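Esterase (Uncultured bacterium, PDB 5EGN) probably hydrolyses carboxylic esters and opens the lactone ring of N-acyl-homoserine lactones, the signals of bacterial quorum sensing. Local coordinates at residues A[159-164]-A[241-246]; A[26-31]-A[178-183]; A[9-14]-A[76-81]; A[67-72]-A[191-196]. The protein carries 2 engineered substitutions. All blocks are in the same frame, centred on the assembly; numbering follows the deposited sequence.

Contact 1: A[159-164]-A[241-246]; sequences PEILAV and GHFYQL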
loop_
_atom_site.group_PDB
_atom_site.type_symbol
_atom_site.label_atom_id
_atom_site.label_comp_id
_atom_site.label_asym_id
_atom_site.label_seq_id
_atom_site.Cartn_x
_atom_site.Cartn_y
_atom_site.Cartn_z
ATOM N N PRO A 159 -13.106 8.462 -4.992
ATOM C CA PRO A 159 -13.309 9.093 -3.679
ATOM C C PRO A 159 -12.472 8.446 -2.568
ATOM O O PRO A 159 -12.204 9.058 -1.518
ATOM C CB PRO A 159 -14.807 8.888 -3.422
ATOM C CG PRO A 159 -15.171 7.693 -4.237
ATOM C CD PRO A 159 -14.319 7.771 -5.466
ATOM N N GLU A 160 -12.052 7.208 -2.816
ATOM C CA GLU A 160 -11.254 6.451 -1.859
ATOM C C GLU A 160 -9.919 7.129 -1.550
ATOM O O GLU A 160 -9.324 6.892 -0.496
ATOM C CB GLU A 160 -11.006 5.033 -2.378
ATOM C CG GLU A 160 -10.172 4.962 -3.651
ATOM C CD GLU A 160 -11.017 4.906 -4.908
ATOM O OE1 GLU A 160 -12.238 5.154 -4.823
ATOM O OE2 GLU A 160 -10.460 4.603 -5.983
ATOM N N ILE A 161 -9.450 7.966 -2.471
ATOM C CA ILE A 161 -8.203 8.699 -2.284
ATOM C C ILE A 161 -8.336 9.735 -1.167
ATOM O O ILE A 161 -7.576 9.719 -0.195
ATOM C CB ILE A 161 -7.764 9.401 -3.587
ATOM C CG1 ILE A 161 -7.489 8.369 -4.682
ATOM C CG2 ILE A 161 -6.537 10.263 -3.341
ATOM C CD1 ILE A 161 -7.058 8.973 -6.002
ATOM N N LEU A 162 -9.306 10.633 -1.312
ATOM C CA LEU A 162 -9.573 11.631 -0.285
ATOM C C LEU A 162 -9.944 10.953 1.028
ATOM O O LEU A 162 -9.599 11.439 2.109
ATOM C CB LEU A 162 -10.688 12.581 -0.727
ATOM C CG LEU A 162 -11.017 13.708 0.255
ATOM C CD1 LEU A 162 -9.768 14.518 0.563
ATOM C CD2 LEU A 162 -12.120 14.605 -0.285
ATOM N N ALA A 163 -10.646 9.825 0.926
ATOM C CA ALA A 163 -10.979 9.034 2.111
ATOM C C ALA A 163 -9.728 8.587 2.876
ATOM O O ALA A 163 -9.592 8.849 4.076
ATOM C CB ALA A 163 -11.816 7.825 1.718
ATOM N N VAL A 164 -8.817 7.913 2.178
ATOM C CA VAL A 164 -7.629 7.360 2.822
ATOM C C VAL A 164 -6.695 8.471 3.302
ATOM O O VAL A 164 -5.987 8.308 4.301
ATOM C CB VAL A 164 -6.861 6.390 1.879
ATOM C CG1 VAL A 164 -6.140 7.142 0.770
ATOM C CG2 VAL A 164 -5.875 5.548 2.670
ATOM N N GLY A 241 -4.727 16.509 -8.801
ATOM C CA GLY A 241 -4.404 17.380 -7.684
ATOM C C GLY A 241 -3.029 17.088 -7.102
ATOM O O GLY A 241 -2.016 17.231 -7.785
ATOM N N HIS A 242 -2.993 16.665 -5.840
ATOM C CA HIS A 242 -1.739 16.495 -5.107
ATOM C C HIS A 242 -1.133 15.107 -5.278
ATOM O O HIS A 242 0.059 14.912 -5.048
ATOM C CB HIS A 242 -1.965 16.771 -3.615
ATOM C CG HIS A 242 -0.741 17.225 -2.885
ATOM N ND1 HIS A 242 -0.037 18.356 -3.245
ATOM C CD2 HIS A 242 -0.104 16.716 -1.804
ATOM C CE1 HIS A 242 0.984 18.518 -2.423
ATOM N NE2 HIS A 242 0.966 17.535 -1.539
ATOM N N PHE A 243 -1.949 14.144 -5.689
ATOM C CA PHE A 243 -1.511 12.754 -5.700
ATOM C C PHE A 243 -1.615 12.103 -7.075
ATOM O O PHE A 243 -2.448 11.227 -7.293
ATOM C CB PHE A 243 -2.318 11.951 -4.680
ATOM C CG PHE A 243 -2.462 12.638 -3.352
ATOM C CD1 PHE A 243 -1.442 12.591 -2.416
ATOM C CD2 PHE A 243 -3.618 13.335 -3.040
ATOM C CE1 PHE A 243 -1.574 13.224 -1.194
ATOM C CE2 PHE A 243 -3.756 13.969 -1.821
ATOM C CZ PHE A 243 -2.732 13.915 -0.897
ATOM N N TYR A 244 -0.751 12.530 -7.991
ATOM C CA TYR A 244 -0.705 11.981 -9.343
ATOM C C TYR A 244 -0.489 10.467 -9.338
ATOM O O TYR A 244 -1.033 9.754 -10.181
ATOM C CB TYR A 244 0.405 12.667 -10.147
ATOM C CG TYR A 244 0.364 12.416 -11.640
ATOM C CD1 TYR A 244 -0.795 11.976 -12.265
ATOM C CD2 TYR A 244 1.493 12.617 -12.424
ATOM C CE1 TYR A 244 -0.829 11.746 -13.628
ATOM C CE2 TYR A 244 1.468 12.390 -13.786
ATOM C CZ TYR A 244 0.306 11.955 -14.383
ATOM O OH TYR A 244 0.280 11.729 -15.740
ATOM N N GLN A 245 0.294 9.979 -8.381
ATOM C CA GLN A 245 0.629 8.559 -8.331
ATOM C C GLN A 245 -0.572 7.707 -7.927
ATOM O O GLN A 245 -0.571 6.492 -8.120
ATOM C CB GLN A 245 1.796 8.309 -7.370
ATOM C CG GLN A 245 1.429 8.316 -5.895
ATOM C CD GLN A 245 1.482 9.700 -5.281
ATOM O OE1 GLN A 245 0.851 10.634 -5.772
ATOM N NE2 GLN A 245 2.245 9.839 -4.204
ATOM N N LEU A 246 -1.598 8.348 -7.374
ATOM C CA LEU A 246 -2.819 7.644 -6.991
ATOM C C LEU A 246 -3.994 7.993 -7.901
ATOM O O LEU A 246 -4.841 7.144 -8.185
ATOM C CB LEU A 246 -3.186 7.953 -5.539
ATOM C CG LEU A 246 -2.458 7.154 -4.458
ATOM C CD1 LEU A 246 -3.017 7.494 -3.086
ATOM C CD2 LEU A 246 -2.570 5.664 -4.732
#
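Ile-161 lays its two branches on the turn at 241-246, one against Phe-243 and the other against Leu-246. The CG2 methyl comes obliquely to the phenyl ring, where Phe-243 CD2 is its nearest atom at 4.2 Å. The longer branch is fully stretched (chi2 180°), and this carries CD1 straight out from its helix toward the short helix 244-247. There Ile-161 CD1 sits 4.0 Å from Leu-246 CB and 3.6 Å from Leu-246 O, touching the root of the leucine and its carbonyl rather than its isobutyl end. The side chains meet by van der Waals packing alone, with one methyl against a carbonyl. Phe-243, the N-cap residue of helix 244-247, is also covered from within its own turn: His-242 CB lies 3.7 Å above one ring face, offset toward the rim, while Phe-243 CZ meets the imidazole of His-242 at its edge and in its plane. Met-165, one turn further along helix 159-168, adds to the packing on both Phe-243 and Leu-246, and Phe-37 of the second subunit also packs on Leu-246. His-242 hydrogen-bonds Asp-214 through ND1 and touches Ser-93 of a GxSxG sequence, consistent with the Ser-His-Asp catalytic triad of alpha/beta hydrolases; the contact sets helix 159-168, probably part of the cap inserted in this fold, beside the loop of that histidine.

Contact 2: A[26-31]-A[178-183]; sequences HPFSTN and HVFDAA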
loop_
_atom_site.group_PDB
_atom_site.type_symbol
_atom_site.label_atom_id
_atom_site.label_comp_id
_atom_site.label_asym_id
_atom_site.label_seq_id
_atom_site.Cartn_x
_atom_site.Cartn_y
_atom_site.Cartn_z
ATOM N N HIS A 26 7.290 9.526 0.574
ATOM C CA HIS A 26 5.859 9.809 0.669
ATOM C C HIS A 26 5.559 11.240 1.127
ATOM O O HIS A 26 6.403 11.878 1.753
ATOM C CB HIS A 26 5.200 8.811 1.624
ATOM C CG HIS A 26 5.557 9.027 3.061
ATOM N ND1 HIS A 26 4.933 9.968 3.852
ATOM C CD2 HIS A 26 6.480 8.426 3.849
ATOM C CE1 HIS A 26 5.455 9.936 5.065
ATOM N NE2 HIS A 26 6.395 9.009 5.090
ATOM N N PRO A 27 4.348 11.744 0.822
ATOM C CA PRO A 27 3.943 13.077 1.288
ATOM C C PRO A 27 3.680 13.134 2.791
ATOM O O PRO A 27 3.670 12.105 3.465
ATOM C CB PRO A 27 2.654 13.345 0.506
ATOM C CG PRO A 27 2.116 11.999 0.211
ATOM C CD PRO A 27 3.325 11.145 -0.052
ATOM N N PHE A 28 3.463 14.344 3.295
ATOM C CA PHE A 28 3.263 14.586 4.719
ATOM C C PHE A 28 1.993 13.907 5.237
ATOM O O PHE A 28 0.988 13.837 4.529
ATOM C CB PHE A 28 3.216 16.096 4.979
ATOM C CG PHE A 28 3.421 16.477 6.417
ATOM C CD1 PHE A 28 4.499 15.987 7.136
ATOM C CD2 PHE A 28 2.550 17.354 7.040
ATOM C CE1 PHE A 28 4.688 16.349 8.459
ATOM C CE2 PHE A 28 2.734 17.721 8.359
ATOM C CZ PHE A 28 3.805 17.217 9.069
ATOM N N SER A 29 2.076 13.391 6.465
ATOM C CA SER A 29 0.972 12.734 7.181
ATOM C C SER A 29 0.619 11.347 6.638
ATOM O O SER A 29 -0.225 10.656 7.210
ATOM C CB SER A 29 -0.286 13.609 7.172
ATOM O OG SER A 29 -1.022 13.420 5.978
ATOM N N THR A 30 1.259 10.938 5.549
ATOM C CA THR A 30 1.010 9.617 4.981
ATOM C C THR A 30 2.144 8.660 5.324
ATOM O O THR A 30 2.862 8.862 6.303
ATOM C CB THR A 30 0.852 9.673 3.451
ATOM O OG1 THR A 30 2.121 9.953 2.846
ATOM C CG2 THR A 30 -0.143 10.752 3.055
ATOM N N ASN A 31 2.292 7.615 4.517
ATOM C CA ASN A 31 3.425 6.703 4.632
ATOM C C ASN A 31 3.746 6.038 3.299
ATOM O O ASN A 31 3.191 6.407 2.264
ATOM C CB ASN A 31 3.167 5.637 5.699
ATOM C CG ASN A 31 1.908 4.837 5.437
ATOM O OD1 ASN A 31 1.873 3.973 4.560
ATOM N ND2 ASN A 31 0.868 5.108 6.214
ATOM N N HIS A 178 1.583 15.221 17.896
ATOM C CA HIS A 178 2.822 15.848 18.336
ATOM C C HIS A 178 3.845 15.931 17.207
ATOM O O HIS A 178 4.719 16.793 17.218
ATOM C CB HIS A 178 3.415 15.093 19.527
ATOM C CG HIS A 178 4.164 13.851 19.150
ATOM N ND1 HIS A 178 3.567 12.611 19.087
ATOM C CD2 HIS A 178 5.466 13.659 18.833
ATOM C CE1 HIS A 178 4.468 11.709 18.737
ATOM N NE2 HIS A 178 5.628 12.319 18.577
ATOM N N VAL A 179 3.739 15.028 16.238
ATOM C CA VAL A 179 4.611 15.074 15.073
ATOM C C VAL A 179 4.243 16.272 14.206
ATOM O O VAL A 179 5.120 16.989 13.718
ATOM C CB VAL A 179 4.532 13.780 14.245
ATOM C CG1 VAL A 179 5.262 13.943 12.921
ATOM C CG2 VAL A 179 5.122 12.629 15.031
ATOM N N PHE A 180 2.945 16.495 14.028
ATOM C CA PHE A 180 2.477 17.673 13.307
ATOM C C PHE A 180 2.964 18.933 14.012
ATOM O O PHE A 180 3.584 19.795 13.391
ATOM C CB PHE A 180 0.951 17.684 13.191
ATOM C CG PHE A 180 0.403 18.902 12.496
ATOM C CD1 PHE A 180 -0.112 19.963 13.224
ATOM C CD2 PHE A 180 0.419 18.991 11.112
ATOM C CE1 PHE A 180 -0.610 21.081 12.586
ATOM C CE2 PHE A 180 -0.079 20.107 10.470
ATOM C CZ PHE A 180 -0.593 21.152 11.210
ATOM N N ASP A 181 2.699 19.024 15.313
ATOM C CA ASP A 181 3.101 20.191 16.097
ATOM C C ASP A 181 4.609 20.454 16.025
ATOM O O ASP A 181 5.041 21.594 15.838
ATOM C CB ASP A 181 2.666 20.021 17.550
ATOM C CG ASP A 181 1.159 20.061 17.714
ATOM O OD1 ASP A 181 0.490 20.721 16.892
ATOM O OD2 ASP A 181 0.644 19.436 18.665
ATOM N N ALA A 182 5.401 19.396 16.162
ATOM C CA ALA A 182 6.855 19.513 16.142
ATOM C C ALA A 182 7.369 19.939 14.771
ATOM O O ALA A 182 8.264 20.779 14.671
ATOM C CB ALA A 182 7.495 18.203 16.560
ATOM N N ALA A 183 6.806 19.353 13.720
ATOM C CA ALA A 183 7.195 19.695 12.355
ATOM C C ALA A 183 6.855 21.148 12.036
ATOM O O ALA A 183 7.637 21.849 11.396
ATOM C CB ALA A 183 6.522 18.762 11.359
#
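The Phe-28 ring receives Phe-180 at its edge, with Phe-180 CD2 near the ring plane and 3.8 Å from Phe-28 CE2, and the two side chains cross at about a right angle. Ala-183 comes obliquely to the same ring, its CB 3.9 Å from Phe-28 CZ. Phe-175 and His-56 close round Phe-28 as well, the former edge-to-face. Within the loop, the imidazole of His-26 has Asn-31 CA over the centre of one face, 3.5 Å above its plane. With CG anti to the backbone N (chi1 -163°), Phe-28 projects from its loop to the helix containing 178-183. The loop contains a type II beta turn from Pro-27 to Thr-30. Thr-30 OG1 donates to Pro-27 O; the approach of His-26 ND1 to the same oxygen is suspiciously short. In relatives the loop after strand 21-25 helps to form the oxyanion hole, and Phe-28 here lies near the GxSxG elbow. The chemistry implies a division of labour: polar contacts, within the loop and to neighbours such as His-53 and Asn-174, help shape it, while dispersion contacts between rings and a methyl hold it to the cap, probably lending an apolar character to that side of the active-site region.

Contact 3: A[9-14]-A[76-81]; sequences VKIYYD and VAVLDA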
loop_
_atom_site.group_PDB
_atom_site.type_symbol
_atom_site.label_atom_id
_atom_site.label_comp_id
_atom_site.label_asym_id
_atom_site.label_seq_id
_atom_site.Cartn_x
_atom_site.Cartn_y
_atom_site.Cartn_z
ATOM N N VAL A 9 16.886 6.927 16.204
ATOM C CA VAL A 9 15.543 6.929 15.624
ATOM C C VAL A 9 15.410 5.888 14.513
ATOM O O VAL A 9 16.124 5.951 13.507
ATOM C CB VAL A 9 15.173 8.317 15.065
ATOM C CG1 VAL A 9 13.772 8.296 14.470
ATOM C CG2 VAL A 9 15.275 9.371 16.155
ATOM N N LYS A 10 14.500 4.933 14.699
ATOM C CA LYS A 10 14.282 3.873 13.717
ATOM C C LYS A 10 13.478 4.360 12.517
ATOM O O LYS A 10 12.355 4.841 12.661
ATOM C CB LYS A 10 13.563 2.679 14.350
ATOM C CG LYS A 10 14.120 2.225 15.685
ATOM C CD LYS A 10 13.363 1.010 16.196
ATOM C CE LYS A 10 13.373 0.948 17.712
ATOM N NZ LYS A 10 12.575 2.059 18.302
ATOM N N ILE A 11 14.066 4.223 11.336
ATOM C CA ILE A 11 13.396 4.522 10.083
ATOM C C ILE A 11 13.033 3.228 9.371
ATOM O O ILE A 11 13.908 2.411 9.074
ATOM C CB ILE A 11 14.279 5.377 9.159
ATOM C CG1 ILE A 11 14.748 6.636 9.889
ATOM C CG2 ILE A 11 13.531 5.737 7.887
ATOM C CD1 ILE A 11 13.616 7.486 10.410
ATOM N N TYR A 12 11.743 3.036 9.109
ATOM C CA TYR A 12 11.303 1.863 8.371
ATOM C C TYR A 12 11.417 2.098 6.872
ATOM O O TYR A 12 11.179 3.204 6.384
ATOM C CB TYR A 12 9.861 1.489 8.729
ATOM C CG TYR A 12 9.417 0.192 8.089
ATOM C CD1 TYR A 12 9.652 -1.025 8.715
ATOM C CD2 TYR A 12 8.779 0.182 6.854
ATOM C CE1 TYR A 12 9.261 -2.212 8.134
ATOM C CE2 TYR A 12 8.386 -1.002 6.266
ATOM C CZ TYR A 12 8.628 -2.195 6.912
ATOM O OH TYR A 12 8.238 -3.378 6.337
ATOM N N TYR A 13 11.778 1.048 6.148
ATOM C CA TYR A 13 11.888 1.121 4.700
ATOM C C TYR A 13 11.581 -0.236 4.090
ATOM O O TYR A 13 11.726 -1.261 4.750
ATOM C CB TYR A 13 13.288 1.577 4.287
ATOM C CG TYR A 13 14.367 0.546 4.542
ATOM C CD1 TYR A 13 14.941 0.407 5.798
ATOM C CD2 TYR A 13 14.816 -0.287 3.524
ATOM C CE1 TYR A 13 15.925 -0.535 6.035
ATOM C CE2 TYR A 13 15.800 -1.231 3.753
ATOM C CZ TYR A 13 16.352 -1.348 5.010
ATOM O OH TYR A 13 17.333 -2.283 5.247
ATOM N N ASP A 14 11.159 -0.249 2.833
ATOM C CA ASP A 14 11.056 -1.508 2.107
ATOM C C ASP A 14 11.940 -1.465 0.869
ATOM O O ASP A 14 12.111 -0.412 0.252
ATOM C CB ASP A 14 9.606 -1.813 1.725
ATOM C CG ASP A 14 8.794 -2.348 2.890
ATOM O OD1 ASP A 14 9.353 -3.097 3.720
ATOM O OD2 ASP A 14 7.592 -2.021 2.972
ATOM N N VAL A 76 19.636 9.080 3.945
ATOM C CA VAL A 76 21.037 8.712 3.742
ATOM C C VAL A 76 21.397 7.477 4.567
ATOM O O VAL A 76 22.180 6.639 4.127
ATOM C CB VAL A 76 21.996 9.873 4.099
ATOM C CG1 VAL A 76 23.448 9.436 3.958
ATOM C CG2 VAL A 76 21.729 11.072 3.211
ATOM N N ALA A 77 20.817 7.364 5.759
ATOM C CA ALA A 77 21.008 6.178 6.590
ATOM C C ALA A 77 20.487 4.942 5.871
ATOM O O ALA A 77 21.165 3.909 5.810
ATOM C CB ALA A 77 20.315 6.343 7.930
ATOM N N VAL A 78 19.278 5.054 5.323
ATOM C CA VAL A 78 18.699 3.952 4.558
ATOM C C VAL A 78 19.595 3.557 3.381
ATOM O O VAL A 78 19.856 2.372 3.162
ATOM C CB VAL A 78 17.294 4.305 4.036
ATOM C CG1 VAL A 78 16.759 3.186 3.151
ATOM C CG2 VAL A 78 16.351 4.568 5.202
ATOM N N LEU A 79 20.077 4.549 2.638
ATOM C CA LEU A 79 20.947 4.291 1.492
ATOM C C LEU A 79 22.276 3.664 1.913
ATOM O O LEU A 79 22.860 2.870 1.175
ATOM C CB LEU A 79 21.202 5.584 0.716
ATOM C CG LEU A 79 19.987 6.181 0.000
ATOM C CD1 LEU A 79 20.334 7.517 -0.640
ATOM C CD2 LEU A 79 19.445 5.208 -1.036
ATOM N N ASP A 80 22.741 4.025 3.104
ATOM C CA ASP A 80 23.987 3.496 3.643
ATOM C C ASP A 80 23.843 2.028 4.018
ATOM O O ASP A 80 24.710 1.213 3.704
ATOM C CB ASP A 80 24.438 4.310 4.858
ATOM C CG ASP A 80 25.027 5.654 4.476
ATOM O OD1 ASP A 80 25.365 5.837 3.289
ATOM O OD2 ASP A 80 25.160 6.525 5.361
ATOM N N ALA A 81 22.745 1.694 4.691
ATOM C CA ALA A 81 22.482 0.306 5.053
ATOM C C ALA A 81 22.278 -0.550 3.807
ATOM O O ALA A 81 22.636 -1.726 3.784
ATOM C CB ALA A 81 21.269 0.213 5.967
#
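This is helix-on-sheet packing: Val-78, on helix 68-81, fits against Ile-11 and Tyr-13 of strand 9-16 near one end of the central sheet. The backbones approach most closely at Tyr-13 and Val-78, whose CA atoms are 7.4 Å apart. The two methyls of Val-78 have different partners. Val-78 CG1 stands over one face of the Tyr-13 ring in a CH-pi contact, 4.2 Å from the centroid and 25° off the ring normal, displaced toward the rim so that Tyr-13 CG is its nearest atom at 3.8 Å. Val-78 CG2 meets Ile-11 CG2 at 4.1 Å, the two side chains crossing at about a right angle. Tyr-13 holds its CG between the backbone N and the carbonyl carbon (chi1 70°), which sends the ring out from the strand on the side of the helix, with the carbonyl of Ile-11 at its edge, in plane. In the alpha/beta hydrolase fold, helices cover both faces of such a sheet; this one belongs to the beta-alpha-beta crossover linking the parallel strands 47-51 and 87-92. Ile-49 and Ile-51 of strand 47-51 and Val-4 of strand 3-6 extend the apolar seat of Val-78. On the other face of the strand, Tyr-12 OH makes a weak hydrogen bond to Asp-14 OD1, and Asp-14 OD2 forms a salt bridge with Arg-58 of the second subunit.

Contact 4: A[67-72]-A[191-196]; sequences SIMEHA and FAWNIK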
loop_
_atom_site.group_PDB
_atom_site.type_symbol
_atom_site.label_atom_id
_atom_site.label_comp_id
_atom_site.label_asym_id
_atom_site.label_seq_id
_atom_site.Cartn_x
_atom_site.Cartn_y
_atom_site.Cartn_z
ATOM N N SER A 67 13.305 18.591 11.009
ATOM C CA SER A 67 13.805 19.444 9.943
ATOM C C SER A 67 13.956 18.594 8.691
ATOM O O SER A 67 14.126 17.378 8.780
ATOM C CB SER A 67 15.137 20.092 10.324
ATOM O OG SER A 67 16.167 19.125 10.425
ATOM N N ILE A 68 13.890 19.232 7.529
ATOM C CA ILE A 68 14.029 18.522 6.265
ATOM C C ILE A 68 15.426 17.911 6.153
ATOM O O ILE A 68 15.612 16.859 5.538
ATOM C CB ILE A 68 13.755 19.457 5.071
ATOM C CG1 ILE A 68 12.381 20.107 5.224
ATOM C CG2 ILE A 68 13.817 18.698 3.761
ATOM C CD1 ILE A 68 11.243 19.114 5.284
ATOM N N MET A 69 16.400 18.566 6.777
ATOM C CA MET A 69 17.770 18.070 6.793
ATOM C C MET A 69 17.863 16.741 7.541
ATOM O O MET A 69 18.551 15.816 7.106
ATOM C CB MET A 69 18.709 19.097 7.430
ATOM C CG MET A 69 18.662 20.479 6.797
ATOM S SD MET A 69 17.364 21.525 7.489
ATOM C CE MET A 69 17.578 23.015 6.522
ATOM N N GLU A 70 17.162 16.651 8.667
ATOM C CA GLU A 70 17.148 15.430 9.467
ATOM C C GLU A 70 16.458 14.281 8.724
ATOM O O GLU A 70 16.911 13.132 8.780
ATOM C CB GLU A 70 16.474 15.693 10.816
ATOM C CG GLU A 70 17.379 16.428 11.805
ATOM C CD GLU A 70 16.621 17.014 12.980
ATOM O OE1 GLU A 70 15.680 17.802 12.745
ATOM O OE2 GLU A 70 16.974 16.697 14.137
ATOM N N HIS A 71 15.364 14.599 8.036
ATOM C CA HIS A 71 14.695 13.642 7.157
ATOM C C HIS A 71 15.662 13.117 6.100
ATOM O O HIS A 71 15.754 11.904 5.851
ATOM C CB HIS A 71 13.485 14.286 6.476
ATOM C CG HIS A 71 12.260 14.350 7.334
ATOM N ND1 HIS A 71 11.625 13.224 7.810
ATOM C CD2 HIS A 71 11.538 15.405 7.783
ATOM C CE1 HIS A 71 10.571 13.582 8.522
ATOM N NE2 HIS A 71 10.498 14.900 8.522
ATOM N N ALA A 72 16.381 14.050 5.482
ATOM C CA ALA A 72 17.373 13.720 4.469
ATOM C C ALA A 72 18.440 12.792 5.035
ATOM O O ALA A 72 18.889 11.868 4.358
ATOM C CB ALA A 72 18.005 14.986 3.914
ATOM N N PHE A 191 6.705 23.498 6.869
ATOM C CA PHE A 191 6.132 24.796 6.531
ATOM C C PHE A 191 7.183 25.899 6.433
ATOM O O PHE A 191 7.034 26.837 5.650
ATOM C CB PHE A 191 5.072 25.195 7.561
ATOM C CG PHE A 191 3.804 24.393 7.472
ATOM C CD1 PHE A 191 2.965 24.518 6.377
ATOM C CD2 PHE A 191 3.441 23.530 8.491
ATOM C CE1 PHE A 191 1.796 23.787 6.296
ATOM C CE2 PHE A 191 2.271 22.797 8.413
ATOM C CZ PHE A 191 1.449 22.927 7.316
ATOM N N ALA A 192 8.243 25.786 7.225
ATOM C CA ALA A 192 9.212 26.868 7.352
ATOM C C ALA A 192 10.432 26.689 6.451
ATOM O O ALA A 192 11.143 27.654 6.167
ATOM C CB ALA A 192 9.651 27.003 8.800
ATOM N N TRP A 193 10.670 25.457 6.011
ATOM C CA TRP A 193 11.803 25.142 5.144
ATOM C C TRP A 193 11.778 25.978 3.869
ATOM O O TRP A 193 10.802 25.958 3.123
ATOM C CB TRP A 193 11.800 23.653 4.798
ATOM C CG TRP A 193 12.931 23.208 3.929
ATOM C CD1 TRP A 193 14.221 22.983 4.314
ATOM C CD2 TRP A 193 12.869 22.900 2.532
ATOM N NE1 TRP A 193 14.968 22.567 3.238
ATOM C CE2 TRP A 193 14.161 22.507 2.135
ATOM C CE3 TRP A 193 11.846 22.924 1.580
ATOM C CZ2 TRP A 193 14.457 22.141 0.823
ATOM C CZ3 TRP A 193 12.142 22.562 0.281
ATOM C CH2 TRP A 193 13.436 22.175 -0.086
ATOM N N ASN A 194 12.858 26.713 3.626
ATOM C CA ASN A 194 12.905 27.655 2.514
ATOM C C ASN A 194 14.291 27.721 1.875
ATOM O O ASN A 194 15.255 28.147 2.509
ATOM C CB ASN A 194 12.474 29.043 2.997
ATOM C CG ASN A 194 12.184 29.999 1.858
ATOM O OD1 ASN A 194 12.819 29.950 0.807
ATOM N ND2 ASN A 194 11.216 30.883 2.067
ATOM N N ILE A 195 14.380 27.302 0.617
ATOM C CA ILE A 195 15.646 27.327 -0.110
ATOM C C ILE A 195 15.512 28.036 -1.455
ATOM O O ILE A 195 16.152 27.651 -2.436
ATOM C CB ILE A 195 16.197 25.904 -0.351
ATOM C CG1 ILE A 195 15.203 25.064 -1.157
ATOM C CG2 ILE A 195 16.516 25.226 0.970
ATOM C CD1 ILE A 195 15.850 23.920 -1.910
ATOM N N LYS A 196 14.685 29.076 -1.494
ATOM C CA LYS A 196 14.463 29.852 -2.714
ATOM C C LYS A 196 15.764 30.346 -3.340
ATOM O O LYS A 196 15.922 30.325 -4.560
ATOM C CB LYS A 196 13.553 31.051 -2.430
ATOM C CG LYS A 196 12.099 30.699 -2.149
ATOM C CD LYS A 196 11.302 31.941 -1.769
ATOM C CE LYS A 196 9.813 31.643 -1.648
ATOM N NZ LYS A 196 9.387 31.371 -0.248
#
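A capped helix start receives a tryptophan from the loop after helix 177-185: Ile-68, in the first turn of helix 68-81, lies over one face of the Trp-193 indole. Its CG1 makes a CH-pi contact with the five-membered ring, 3.7 Å from the centroid and 24° off the normal. The opposite face is covered by Ile-195 CG2, 3.4 Å above the plane, and the ring is clasped between two isoleucines. Met-69, bent at its second torsion (chi2 86°), brings CE to the edge, 4.0 Å from Trp-193 CD1. The helix start is fixed by a capping box, in which Glu-70 N donates to Ser-67 OG at 3.2 Å and Ser-67 N to Glu-70 OE1 at 3.0 Å. In this alpha/beta hydrolase the loop leads from the cap helices back to strand 206-211, and Trp-193 NE1 hydrogen-bonds Gln-101 of helix 94-105, which follows the GxSxG elbow. A leucine in place of Trp-193 would probably leave Gln-101 without this N-H donor and open a gap between Ile-68 and Ile-195. Beyond the indole, Asn-194 OD1 accepts from Lys-196 N at 3.1 Å, closing an Asx turn with the donor nearly in line with the carbonyl bond.

How the contacts relate
All four contacts are buried and join their segments by apolar packing, yet they serve different layers of the fold. Contact 3 belongs to the body, holding a helix to the sheet, whereas contacts 1, 2 and 4 fasten cap helices or the loop leaving them to the body. Contacts 3 and 4 use opposite ends of helix 68-81. Contact 2 is the hub: Phe-243 CE1 of contact 1 packs on Pro-27 CG at 4.1 Å, and Phe-180 of contact 2 meets Phe-191 of contact 4. Rings meet each other in contact 2; in contacts 3 and 4 aliphatic groups cover a ring face, and in contact 1 aliphatic chains dominate. Contacts 1 to 3 also reach the second subunit.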